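Local structure of Esterase/lipase (Lactobacillus rhamnosus, 4N5H) at residues Leu55-Lys60 against Ala64-Val69; Val186-Lys191 against Ser249-Lys254; Phe205-Leu210 against Asp219-Ser224. The protein probably hydrolyses carboxylic esters and may also transfer acyl groups, as an enzyme of the alpha/beta-hydrolase fold. The protein carries 1 engineered substitution. All blocks are in the same frame, centred on the assembly; numbering follows the deposited sequence.

How the interactions relate
Along the chain, interaction 1 closes before interaction 2 opens, and interaction 3 is nested within the loop that interaction 2 closes. Interaction 1 joins two early strands of the central sheet, on the opposite side of the chain's centre from the other two; its centre lies 32 Å from that of interaction 2 and 34 Å from that of interaction 3. Interactions 2 and 3 are neighbours, 12 Å between centres, and meet directly: Glu188 OE1 lies 2.6 Å from Ser224 OG, a probable hydrogen bond. Both involve the region between strands 179-183 and 235-240, so the excursion from the sheet is tied together internally and to helix 246-258.

Interaction 1 of 3, residues Leu55-Lys60 against Ala64-Val69; sequences LYYPAK and ATMPTV. With CA (calcium ion), chain F.
Beside Met66, the calcium ion is gripped by both oxygens of the preceding Thr65 and by three waters, with Thr65 O 2.8 Å from the metal. The side-chain oxygen Thr65 OG1 sits between the backbone N and the carbonyl carbon (chi1 70°), which lets it chelate the ion together with the carbonyl oxygen. Across the segments the contact is apolar and centres on Met66. Its sulfur meets two ring carbons of Pro58: Met66 SD is 3.4 Å from Pro58 CG and 3.5 Å from Pro58 CD. A bend at the thioether (chi3 -81°) then places Met66 CE near the plane of the Tyr57 ring, at its edge, 4.2 Å from Tyr57 CD2. Strands 52-58 and 66-72 are not paired with each other: strand 98-102 pairs antiparallel with the first and parallel with the second, the strand order expected of an alpha/beta hydrolase. The separation agrees with this, since the nearest alpha carbons, Tyr57 CA and Met66 CA, are 8.7 Å apart and side chains alone bridge the segments. With an alanine here, Pro58 and the edge of the Tyr57 ring would probably lose their shared neighbour, leaving a gap where the thioether now lies. Tyr57 is held independently by a hydrogen bond from its OH to Glu38 OE1, and its ring makes a cation-pi contact with Arg61.

Interaction 2 of 3, residues Val186-Lys191 against Ser249-Lys254; sequences VAEPSK and SQALLK
Apolar contacts carry this interaction, beginning with Ala187 and Leu252, whose alpha carbons are the nearest across the segments at 6.9 Å. Ala187 CB meets one methyl of the leucine, Leu252 CD2, at 4.2 Å. Leu252 reaches it because CG stands anti to the backbone N (chi1 -171°), bringing the end of the side chain nearer than its first bond suggests. One helical position earlier, Ala251 offers its methyl to two longer chains. The aliphatic part of Lys191 passes alongside it, with Lys191 CD 3.8 Å and Lys191 CE 4.0 Å from Ala251 CB. Glu188 adds a looser touch, its CG being 4.5 Å from Ala251 CB.

The polar bonds lie within segment 186-191 or lead to other residues. Lys191 N donates to Glu188 O at 3.0 Å, an i to i-3 bond consistent with the 3-10 turn at 189-191, and both residues direct their first side-chain bond toward the helix. The carboxylate of Glu188 is directed elsewhere, its OE1 being hydrogen-bonded to Ser224 OG, while Glu188 N binds Gln248 OE1 at the start of helix 246-258.

Segment 186-191 follows strand 179-183, and helix 246-258 follows the adjacent parallel strand 235-240, so the exit from one strand packs against the helix after its neighbour. Val186 also has a backbone hydrogen bond with Ser146, whose place on a GxSxG elbow is consistent with the nucleophile. Phe223, from helix 223-226, touches Ala187, Glu188 and Leu252, joining that short helix to both sides.

Interaction 3 of 3, residues Phe205-Leu210 against Asp219-Ser224; sequences FYLDKL and DHLNFS
The backbones of helix 203-211 and of the loop ahead of helix 223-226 come nearest at Leu210 and Leu221, whose CA atoms are 7.7 Å apart, and side chains fill the interval. Leu221 is the central residue, dividing its two methyls between two leucines of the helix; its CG stands anti to the carbonyl carbon (chi1 -87°), which carries both methyls out to the helix. Leu221 CD1 meets Leu207 CD2 at 3.7 Å, the two side chains crossing obliquely. The other branch, Leu221 CD2, lies 3.9 Å from Leu210 CB, close to the helix backbone. Leu207 and Leu210 are three residues apart, nearly one helical turn, and so present adjoining surfaces; the bond from Leu210 N to Tyr206 O, 2.8 Å, confirms regular helix here. Both segments belong to the region between strands 179-183 and 235-240, the place where many alpha/beta hydrolases insert a cap, and this helical excursion is consistent with one. On its other side helix 203-211 packs against helix 2-28, where Phe205 touches Met7 and Val11. The loop has polar ties of its own: Leu221 O accepts from His150 NE2, and Asn222 ND2 is hydrogen-bonded to Ser190 OG.

Interaction 1 of 3, residues Leu55-Lys60 against Ala64-Val69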
loop_
_atom_site.group_PDB
_atom_site.type_symbol
_atom_site.label_atom_id
_atom_site.label_comp_id
_atom_site.label_asym_id
_atom_site.label_seq_id
_atom_site.Cartn_x
_atom_site.Cartn_y
_atom_site.Cartn_z
ATOM N N LEU A 55 -19.448 -3.224 -9.538
ATOM C CA LEU A 55 -20.219 -2.021 -9.923
ATOM C C LEU A 55 -19.449 -0.774 -9.526
ATOM O O LEU A 55 -18.893 -0.642 -8.425
ATOM C CB LEU A 55 -21.592 -1.983 -9.278
ATOM C CG LEU A 55 -22.437 -3.280 -9.437
ATOM C CD1 LEU A 55 -23.750 -3.176 -8.732
ATOM C CD2 LEU A 55 -22.653 -3.605 -10.910
ATOM N N TYR A 56 -19.523 0.242 -10.403
ATOM C CA TYR A 56 -18.756 1.474 -10.209
ATOM C C TYR A 56 -19.718 2.665 -10.460
ATOM O O TYR A 56 -20.592 2.634 -11.354
ATOM C CB TYR A 56 -17.605 1.622 -11.212
ATOM C CG TYR A 56 -16.703 0.420 -11.346
ATOM C CD1 TYR A 56 -17.046 -0.676 -12.102
ATOM C CD2 TYR A 56 -15.431 0.452 -10.765
ATOM C CE1 TYR A 56 -16.193 -1.765 -12.245
ATOM C CE2 TYR A 56 -14.547 -0.615 -10.944
ATOM C CZ TYR A 56 -14.964 -1.750 -11.663
ATOM O OH TYR A 56 -14.074 -2.787 -11.870
ATOM N N TYR A 57 -19.505 3.733 -9.698
ATOM C CA TYR A 57 -20.342 4.917 -9.766
ATOM C C TYR A 57 -19.531 6.191 -9.432
ATOM O O TYR A 57 -18.561 6.184 -8.740
ATOM C CB TYR A 57 -21.360 4.852 -8.584
ATOM C CG TYR A 57 -22.131 3.537 -8.450
ATOM C CD1 TYR A 57 -21.633 2.531 -7.677
ATOM C CD2 TYR A 57 -23.344 3.334 -9.047
ATOM C CE1 TYR A 57 -22.277 1.357 -7.503
ATOM C CE2 TYR A 57 -24.042 2.159 -8.875
ATOM C CZ TYR A 57 -23.485 1.143 -8.066
ATOM O OH TYR A 57 -24.194 -0.020 -7.870
ATOM N N PRO A 58 -20.037 7.299 -9.960
ATOM C CA PRO A 58 -19.408 8.575 -9.470
ATOM C C PRO A 58 -19.631 8.703 -7.989
ATOM O O PRO A 58 -20.664 8.230 -7.508
ATOM C CB PRO A 58 -20.238 9.636 -10.256
ATOM C CG PRO A 58 -21.467 8.960 -10.690
ATOM C CD PRO A 58 -21.202 7.506 -10.822
ATOM N N ALA A 59 -18.680 9.273 -7.261
ATOM C CA ALA A 59 -18.905 9.486 -5.844
ATOM C C ALA A 59 -20.070 10.396 -5.520
ATOM O O ALA A 59 -20.716 10.126 -4.532
ATOM C CB ALA A 59 -17.638 9.944 -5.162
ATOM N N LYS A 60 -20.339 11.406 -6.289
ATOM C CA LYS A 60 -21.527 12.236 -6.051
ATOM C C LYS A 60 -22.419 12.075 -7.235
ATOM O O LYS A 60 -22.028 12.442 -8.339
ATOM C CB LYS A 60 -21.041 13.714 -5.927
ATOM N N ALA A 64 -30.572 9.904 -9.364
ATOM C CA ALA A 64 -30.815 8.622 -8.694
ATOM C C ALA A 64 -30.388 7.471 -9.633
ATOM O O ALA A 64 -30.064 6.380 -9.160
ATOM C CB ALA A 64 -32.300 8.435 -8.331
ATOM N N THR A 65 -30.590 7.623 -10.923
ATOM C CA THR A 65 -30.168 6.623 -11.899
ATOM C C THR A 65 -29.300 7.315 -12.910
ATOM O O THR A 65 -29.511 8.478 -13.173
ATOM C CB THR A 65 -31.322 5.795 -12.564
ATOM O OG1 THR A 65 -32.094 6.596 -13.453
ATOM C CG2 THR A 65 -32.218 5.235 -11.420
ATOM N N MET A 66 -28.316 6.597 -13.446
ATOM C CA MET A 66 -27.400 7.078 -14.431
ATOM C C MET A 66 -27.350 6.107 -15.615
ATOM O O MET A 66 -27.597 4.933 -15.437
ATOM C CB MET A 66 -26.015 7.142 -13.793
ATOM C CG MET A 66 -26.035 8.210 -12.689
ATOM S SD MET A 66 -24.571 7.985 -11.735
ATOM C CE MET A 66 -25.070 6.718 -10.753
ATOM N N PRO A 67 -27.080 6.588 -16.846
ATOM C CA PRO A 67 -26.932 5.705 -17.949
ATOM C C PRO A 67 -25.877 4.607 -17.648
ATOM O O PRO A 67 -24.892 4.895 -16.927
ATOM C CB PRO A 67 -26.557 6.603 -19.124
ATOM C CG PRO A 67 -27.018 7.975 -18.684
ATOM C CD PRO A 67 -26.807 7.991 -17.205
ATOM N N THR A 68 -26.095 3.460 -18.243
ATOM C CA THR A 68 -25.327 2.266 -17.944
ATOM C C THR A 68 -24.206 1.998 -18.920
ATOM O O THR A 68 -24.409 2.060 -20.157
ATOM C CB THR A 68 -26.278 1.091 -17.900
ATOM O OG1 THR A 68 -27.199 1.222 -16.783
ATOM C CG2 THR A 68 -25.541 -0.258 -17.709
ATOM N N VAL A 69 -23.044 1.574 -18.408
ATOM C CA VAL A 69 -22.033 1.015 -19.254
ATOM C C VAL A 69 -21.768 -0.411 -18.680
ATOM O O VAL A 69 -21.601 -0.572 -17.427
ATOM C CB VAL A 69 -20.740 1.808 -19.187
ATOM C CG1 VAL A 69 -19.711 1.165 -20.091
ATOM C CG2 VAL A 69 -20.951 3.276 -19.608
HETATM CA CA CA F . -31.912 8.780 -14.541
HETATM O O HOH W 1 -34.003 7.413 -15.330
HETATM O O HOH W 2 -30.540 8.270 -16.612
HETATM O O HOH W 3 -30.504 10.582 -15.406
#

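Interaction 2 of 3, residues Val186-Lys191 against Ser249-Lys254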
loop_
_atom_site.group_PDB
_atom_site.type_symbol
_atom_site.label_atom_id
_atom_site.label_comp_id
_atom_site.label_asym_id
_atom_site.label_seq_id
_atom_site.Cartn_x
_atom_site.Cartn_y
_atom_site.Cartn_z
ATOM N N VAL A 186 -10.980 -8.721 -31.387
ATOM C CA VAL A 186 -10.614 -9.930 -32.141
ATOM C C VAL A 186 -11.888 -10.640 -32.583
ATOM O O VAL A 186 -12.197 -11.715 -32.148
ATOM C CB VAL A 186 -9.618 -10.742 -31.370
ATOM C CG1 VAL A 186 -9.065 -11.863 -32.269
ATOM C CG2 VAL A 186 -8.462 -9.803 -31.035
ATOM N N ALA A 187 -12.663 -9.954 -33.379
ATOM C CA ALA A 187 -14.000 -10.439 -33.659
ATOM C C ALA A 187 -14.071 -11.556 -34.699
ATOM O O ALA A 187 -15.138 -12.239 -34.786
ATOM C CB ALA A 187 -14.923 -9.304 -34.015
ATOM N N GLU A 188 -12.956 -11.753 -35.448
ATOM C CA GLU A 188 -12.859 -12.832 -36.435
ATOM C C GLU A 188 -11.718 -13.779 -36.094
ATOM O O GLU A 188 -10.674 -13.789 -36.774
ATOM C CB GLU A 188 -12.699 -12.220 -37.839
ATOM C CG GLU A 188 -13.816 -11.298 -38.245
ATOM C CD GLU A 188 -15.109 -12.049 -38.550
ATOM O OE1 GLU A 188 -15.088 -12.980 -39.403
ATOM O OE2 GLU A 188 -16.118 -11.720 -37.971
ATOM N N PRO A 189 -11.865 -14.556 -34.999
ATOM C CA PRO A 189 -10.731 -15.339 -34.510
ATOM C C PRO A 189 -10.242 -16.359 -35.570
ATOM O O PRO A 189 -9.026 -16.704 -35.570
ATOM C CB PRO A 189 -11.266 -16.072 -33.320
ATOM C CG PRO A 189 -12.612 -15.761 -33.163
ATOM C CD PRO A 189 -12.953 -14.592 -34.008
ATOM N N SER A 190 -11.109 -16.723 -36.517
ATOM C CA SER A 190 -10.667 -17.752 -37.551
ATOM C C SER A 190 -9.612 -17.177 -38.478
ATOM O O SER A 190 -8.839 -17.978 -39.083
ATOM C CB SER A 190 -11.878 -18.312 -38.356
ATOM O OG SER A 190 -12.672 -18.988 -37.473
ATOM N N LYS A 191 -9.519 -15.859 -38.564
ATOM C CA LYS A 191 -8.457 -15.170 -39.317
ATOM C C LYS A 191 -7.197 -14.947 -38.519
ATOM O O LYS A 191 -6.266 -14.257 -39.009
ATOM C CB LYS A 191 -8.971 -13.807 -39.766
ATOM C CG LYS A 191 -10.122 -13.894 -40.709
ATOM C CD LYS A 191 -10.434 -12.494 -41.209
ATOM C CE LYS A 191 -11.661 -12.480 -42.105
ATOM N NZ LYS A 191 -11.453 -13.464 -43.215
ATOM N N SER A 249 -9.540 -5.337 -36.985
ATOM C CA SER A 249 -10.378 -4.213 -37.196
ATOM C C SER A 249 -10.679 -4.001 -38.698
ATOM O O SER A 249 -11.818 -3.724 -39.076
ATOM C CB SER A 249 -9.740 -2.917 -36.591
ATOM O OG SER A 249 -9.817 -2.909 -35.175
ATOM N N GLN A 250 -9.656 -4.145 -39.534
ATOM C CA GLN A 250 -9.883 -4.053 -41.000
ATOM C C GLN A 250 -10.876 -5.137 -41.465
ATOM O O GLN A 250 -11.769 -4.842 -42.244
ATOM C CB GLN A 250 -8.595 -4.207 -41.796
ATOM C CG GLN A 250 -7.625 -3.064 -41.496
ATOM C CD GLN A 250 -6.382 -3.143 -42.367
ATOM O OE1 GLN A 250 -5.549 -4.031 -42.240
ATOM N NE2 GLN A 250 -6.242 -2.161 -43.200
ATOM N N ALA A 251 -10.715 -6.333 -40.993
ATOM C CA ALA A 251 -11.620 -7.448 -41.343
ATOM C C ALA A 251 -13.013 -7.155 -40.873
ATOM O O ALA A 251 -14.007 -7.367 -41.614
ATOM C CB ALA A 251 -11.146 -8.762 -40.762
ATOM N N LEU A 252 -13.165 -6.678 -39.624
ATOM C CA LEU A 252 -14.481 -6.323 -39.141
ATOM C C LEU A 252 -15.192 -5.237 -39.903
ATOM O O LEU A 252 -16.408 -5.280 -40.119
ATOM C CB LEU A 252 -14.416 -5.861 -37.663
ATOM C CG LEU A 252 -15.752 -5.671 -37.021
ATOM C CD1 LEU A 252 -16.644 -6.909 -37.125
ATOM C CD2 LEU A 252 -15.484 -5.428 -35.503
ATOM N N LEU A 253 -14.451 -4.225 -40.379
ATOM C CA LEU A 253 -15.116 -3.222 -41.142
ATOM C C LEU A 253 -15.788 -3.825 -42.450
ATOM O O LEU A 253 -16.855 -3.424 -42.844
ATOM C CB LEU A 253 -14.148 -2.133 -41.542
ATOM C CG LEU A 253 -13.663 -1.187 -40.450
ATOM C CD1 LEU A 253 -12.508 -0.370 -41.035
ATOM C CD2 LEU A 253 -14.799 -0.349 -39.993
ATOM N N LYS A 254 -15.084 -4.709 -43.083
ATOM C CA LYS A 254 -15.614 -5.358 -44.253
ATOM C C LYS A 254 -16.876 -6.142 -43.922
ATOM O O LYS A 254 -17.824 -6.162 -44.681
ATOM C CB LYS A 254 -14.569 -6.280 -44.898
ATOM C CG LYS A 254 -13.469 -5.500 -45.566
ATOM C CD LYS A 254 -12.359 -6.460 -45.973
ATOM C CE LYS A 254 -11.289 -5.657 -46.660
ATOM N NZ LYS A 254 -10.037 -6.404 -46.427
#

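Interaction 3 of 3, residues Phe205-Leu210 against Asp219-Ser224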
loop_
_atom_site.group_PDB
_atom_site.type_symbol
_atom_site.label_atom_id
_atom_site.label_comp_id
_atom_site.label_asym_id
_atom_site.label_seq_id
_atom_site.Cartn_x
_atom_site.Cartn_y
_atom_site.Cartn_z
ATOM N N PHE A 205 -4.914 -23.774 -31.626
ATOM C CA PHE A 205 -5.166 -24.172 -30.248
ATOM C C PHE A 205 -6.231 -23.264 -29.560
ATOM O O PHE A 205 -7.103 -23.754 -28.837
ATOM C CB PHE A 205 -3.892 -24.128 -29.427
ATOM C CG PHE A 205 -4.063 -24.574 -28.019
ATOM C CD1 PHE A 205 -4.306 -25.897 -27.727
ATOM C CD2 PHE A 205 -4.027 -23.627 -26.941
ATOM C CE1 PHE A 205 -4.447 -26.324 -26.411
ATOM C CE2 PHE A 205 -4.217 -24.048 -25.654
ATOM C CZ PHE A 205 -4.439 -25.385 -25.371
ATOM N N TYR A 206 -6.109 -21.958 -29.741
ATOM C CA TYR A 206 -7.166 -21.029 -29.267
ATOM C C TYR A 206 -8.583 -21.380 -29.829
ATOM O O TYR A 206 -9.627 -21.391 -29.113
ATOM C CB TYR A 206 -6.871 -19.561 -29.588
ATOM C CG TYR A 206 -5.922 -18.896 -28.643
ATOM C CD1 TYR A 206 -4.590 -19.152 -28.685
ATOM C CD2 TYR A 206 -6.358 -17.971 -27.714
ATOM C CE1 TYR A 206 -3.718 -18.546 -27.785
ATOM C CE2 TYR A 206 -5.479 -17.325 -26.873
ATOM C CZ TYR A 206 -4.144 -17.588 -26.933
ATOM O OH TYR A 206 -3.220 -17.001 -26.045
ATOM N N LEU A 207 -8.608 -21.628 -31.111
ATOM C CA LEU A 207 -9.842 -21.932 -31.800
ATOM C C LEU A 207 -10.457 -23.243 -31.301
ATOM O O LEU A 207 -11.683 -23.326 -31.112
ATOM C CB LEU A 207 -9.601 -21.926 -33.310
ATOM C CG LEU A 207 -9.183 -20.596 -33.934
ATOM C CD1 LEU A 207 -8.736 -20.732 -35.382
ATOM C CD2 LEU A 207 -10.356 -19.669 -33.793
ATOM N N ASP A 208 -9.615 -24.240 -31.070
ATOM C CA ASP A 208 -10.059 -25.487 -30.488
ATOM C C ASP A 208 -10.632 -25.377 -29.092
ATOM O O ASP A 208 -11.622 -26.001 -28.752
ATOM C CB ASP A 208 -8.899 -26.492 -30.495
ATOM C CG ASP A 208 -8.712 -27.141 -31.886
ATOM O OD1 ASP A 208 -9.591 -26.918 -32.786
ATOM O OD2 ASP A 208 -7.716 -27.908 -32.076
ATOM N N LYS A 209 -9.979 -24.609 -28.238
ATOM C CA LYS A 209 -10.453 -24.426 -26.893
ATOM C C LYS A 209 -11.736 -23.551 -26.928
ATOM O O LYS A 209 -12.588 -23.763 -26.038
ATOM C CB LYS A 209 -9.329 -23.879 -25.962
ATOM C CG LYS A 209 -8.152 -24.854 -25.681
ATOM C CD LYS A 209 -8.658 -26.191 -25.179
ATOM C CE LYS A 209 -7.536 -27.204 -25.012
ATOM N NZ LYS A 209 -8.132 -28.514 -24.656
ATOM N N LEU A 210 -11.812 -22.588 -27.803
ATOM C CA LEU A 210 -13.032 -21.765 -27.904
ATOM C C LEU A 210 -14.208 -22.658 -28.303
ATOM O O LEU A 210 -15.288 -22.563 -27.729
ATOM C CB LEU A 210 -12.908 -20.672 -28.957
ATOM C CG LEU A 210 -12.226 -19.413 -28.457
ATOM C CD1 LEU A 210 -11.920 -18.532 -29.649
ATOM C CD2 LEU A 210 -13.146 -18.693 -27.437
ATOM N N ASP A 219 -19.192 -23.067 -36.020
ATOM C CA ASP A 219 -19.991 -22.342 -36.994
ATOM C C ASP A 219 -20.527 -21.000 -36.543
ATOM O O ASP A 219 -21.155 -20.279 -37.348
ATOM C CB ASP A 219 -21.199 -23.212 -37.489
ATOM C CG ASP A 219 -20.741 -24.488 -38.325
ATOM O OD1 ASP A 219 -19.607 -24.563 -38.714
ATOM O OD2 ASP A 219 -21.538 -25.436 -38.417
ATOM N N HIS A 220 -20.233 -20.643 -35.271
ATOM C CA HIS A 220 -20.702 -19.357 -34.737
ATOM C C HIS A 220 -19.620 -18.697 -33.815
ATOM O O HIS A 220 -20.012 -18.073 -32.826
ATOM C CB HIS A 220 -21.981 -19.574 -33.976
ATOM C CG HIS A 220 -23.089 -20.063 -34.797
ATOM N ND1 HIS A 220 -23.278 -21.415 -35.055
ATOM C CD2 HIS A 220 -23.980 -19.409 -35.571
ATOM C CE1 HIS A 220 -24.298 -21.558 -35.885
ATOM N NE2 HIS A 220 -24.742 -20.366 -36.212
ATOM N N LEU A 221 -18.355 -18.872 -34.158
ATOM C CA LEU A 221 -17.160 -18.370 -33.389
ATOM C C LEU A 221 -16.859 -16.912 -33.821
ATOM O O LEU A 221 -16.212 -16.219 -33.063
ATOM C CB LEU A 221 -15.901 -19.182 -33.714
ATOM C CG LEU A 221 -15.406 -20.429 -33.099
ATOM C CD1 LEU A 221 -13.916 -20.433 -33.256
ATOM C CD2 LEU A 221 -15.756 -20.571 -31.663
ATOM N N ASN A 222 -17.257 -16.521 -35.039
ATOM C CA ASN A 222 -16.858 -15.256 -35.660
ATOM C C ASN A 222 -18.037 -14.354 -35.756
ATOM O O ASN A 222 -19.175 -14.759 -36.012
ATOM C CB ASN A 222 -16.248 -15.514 -37.036
ATOM C CG ASN A 222 -15.011 -16.365 -36.982
ATOM O OD1 ASN A 222 -13.909 -15.876 -36.801
ATOM N ND2 ASN A 222 -15.195 -17.692 -37.103
ATOM N N PHE A 223 -17.836 -13.057 -35.549
ATOM C CA PHE A 223 -18.940 -12.106 -35.756
ATOM C C PHE A 223 -19.599 -12.265 -37.114
ATOM O O PHE A 223 -20.809 -12.115 -37.240
ATOM C CB PHE A 223 -18.430 -10.666 -35.540
ATOM C CG PHE A 223 -19.456 -9.632 -35.735
ATOM C CD1 PHE A 223 -20.343 -9.366 -34.733
ATOM C CD2 PHE A 223 -19.476 -8.867 -36.881
ATOM C CE1 PHE A 223 -21.339 -8.420 -34.869
ATOM C CE2 PHE A 223 -20.430 -7.890 -37.035
ATOM C CZ PHE A 223 -21.370 -7.678 -36.019
ATOM N N SER A 224 -18.805 -12.485 -38.154
ATOM C CA SER A 224 -19.330 -12.638 -39.488
ATOM C C SER A 224 -20.337 -13.810 -39.556
ATOM O O SER A 224 -21.117 -13.834 -40.494
ATOM C CB SER A 224 -18.204 -12.907 -40.460
ATOM O OG SER A 224 -17.380 -14.010 -40.142
#